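Local atomic coordinates of mandelate racemase / muconate lactonizing enzyme (Burkholderia pseudomallei, PDB entry 2POD), a protein that is of unknown function but belongs to the mandelate racemase / muconate lactonizing enzyme family of the enolase superfamily and may be a lyase. Residues Pro386-Arg389 against Thr393-Val396. Numbering follows the deposited sequence.
Sequences PDIR and TIAV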
loop_
_atom_site.group_PDB
_atom_site.type_symbol
_atom_site.label_atom_id
_atom_site.label_comp_id
_atom_site.label_asym_id
_atom_site.label_seq_id
_atom_site.Cartn_x
_atom_site.Cartn_y
_atom_site.Cartn_z
ATOM N N PRO B 386 -39.076 -40.214 16.102
ATOM C CA PRO B 386 -39.427 -40.375 17.517
ATOM C C PRO B 386 -38.937 -41.687 18.143
ATOM O O PRO B 386 -38.905 -41.802 19.371
ATOM C CB PRO B 386 -40.960 -40.332 17.508
ATOM C CG PRO B 386 -41.338 -39.764 16.172
ATOM C CD PRO B 386 -40.276 -40.242 15.248
ATOM N N ASP B 387 -38.557 -42.651 17.306
ATOM C CA ASP B 387 -37.995 -43.920 17.769
ATOM C C ASP B 387 -36.497 -44.083 17.447
ATOM O O ASP B 387 -36.015 -45.202 17.227
ATOM C CB ASP B 387 -38.819 -45.096 17.219
ATOM C CG ASP B 387 -38.823 -45.166 15.687
ATOM O OD1 ASP B 387 -39.115 -46.258 15.150
ATOM O OD2 ASP B 387 -38.543 -44.145 15.017
ATOM N N ILE B 388 -35.768 -42.963 17.440
ATOM C CA ILE B 388 -34.394 -42.908 16.918
ATOM C C ILE B 388 -33.391 -43.724 17.745
ATOM O O ILE B 388 -32.466 -44.328 17.192
ATOM C CB ILE B 388 -33.910 -41.431 16.669
ATOM C CG1 ILE B 388 -32.712 -41.372 15.715
ATOM C CG2 ILE B 388 -33.655 -40.668 17.977
ATOM C CD1 ILE B 388 -33.030 -41.792 14.303
ATOM N N ARG B 389 -33.618 -43.778 19.057
ATOM C CA ARG B 389 -32.763 -44.518 19.987
ATOM C C ARG B 389 -32.878 -46.041 19.829
ATOM O O ARG B 389 -32.067 -46.785 20.381
ATOM C CB ARG B 389 -33.068 -44.111 21.434
ATOM C CG ARG B 389 -32.804 -42.640 21.745
ATOM C CD ARG B 389 -33.268 -42.287 23.153
ATOM N NE ARG B 389 -32.647 -41.066 23.670
ATOM C CZ ARG B 389 -33.113 -39.830 23.478
ATOM N NH1 ARG B 389 -32.469 -38.798 23.999
ATOM N NH2 ARG B 389 -34.215 -39.616 22.764
ATOM N N THR B 393 -27.890 -47.230 17.574
ATOM C CA THR B 393 -27.183 -47.231 18.852
ATOM C C THR B 393 -26.637 -45.836 19.154
ATOM O O THR B 393 -25.678 -45.388 18.530
ATOM C CB THR B 393 -26.022 -48.242 18.856
ATOM O OG1 THR B 393 -26.373 -49.389 18.076
ATOM C CG2 THR B 393 -25.673 -48.655 20.281
ATOM N N ILE B 394 -27.260 -45.150 20.109
ATOM C CA ILE B 394 -27.001 -43.735 20.331
ATOM C C ILE B 394 -26.507 -43.496 21.762
ATOM O O ILE B 394 -27.221 -43.756 22.740
ATOM C CB ILE B 394 -28.250 -42.864 20.000
ATOM C CG1 ILE B 394 -28.501 -42.844 18.490
ATOM C CG2 ILE B 394 -28.072 -41.429 20.502
ATOM C CD1 ILE B 394 -29.860 -42.294 18.081
ATOM N N ALA B 395 -25.277 -43.009 21.877
ATOM C CA ALA B 395 -24.751 -42.595 23.169
ATOM C C ALA B 395 -25.304 -41.219 23.537
ATOM O O ALA B 395 -25.006 -40.219 22.876
ATOM C CB ALA B 395 -23.229 -42.590 23.148
ATOM N N VAL B 396 -26.126 -41.178 24.579
ATOM C CA VAL B 396 -26.740 -39.932 25.018
ATOM C C VAL B 396 -26.021 -39.332 26.219
ATOM O O VAL B 396 -25.415 -40.046 27.017
ATOM C CB VAL B 396 -28.259 -40.078 25.319
ATOM C CG1 VAL B 396 -29.024 -40.411 24.054
ATOM C CG2 VAL B 396 -28.519 -41.122 26.412
#
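The flat guanidinium of R389 meets V396 obliquely: methyl CG1 of V396 lies 3.7 Å from NE of R389 and 3.8 Å from NH1 of R389, approaching neither squarely over the plane nor squarely at its rim. The arginine chain is extended from CG to NE and crosses the valine at about a right angle. In V396 the touching methyl stands anti to the carbonyl carbon (chi1 -65°), which, with CB of V396 directed at the helix, turns CG1 toward the guanidinium. Charge enters through another neighbour, since NH1 of R389 forms a salt bridge with E9 of strand 5-13. Arginine suits this exposed place because its long chain can lie along apolar neighbours while its end still reaches a carboxylate.

Deeper in the contact, I394 sends its terminal methyl toward the start of helix 388-391. CD1 of I394 sits 3.8 Å from CG1 of I388, the two isoleucines crossing nearly perpendicularly, and 3.4 Å from the carbonyl O of I388. With chi2 at 167°, the I394 chain is stretched out, which carries this methyl to 4.1 Å from CA of R389. Isoleucine suits both places because its branched chain is wholly apolar, and a methyl can rest against the carbonyl O of I388 by van der Waals contact alone.

The contact joins the short helix 388-391 to strand 394-400, an outer strand, within this chain, of the antiparallel sheet with 5-13, 19-26 and 31-37. The C-terminal strand thus returns to the N-terminal domain, and L11 touches R389, I394 and V396. Between the two segments there is van der Waals packing without directional polar bonds; polar pairing goes instead to the N-terminal strand and its end, through E9 and the backbone bonds of T393 with E14 and A395 with R12.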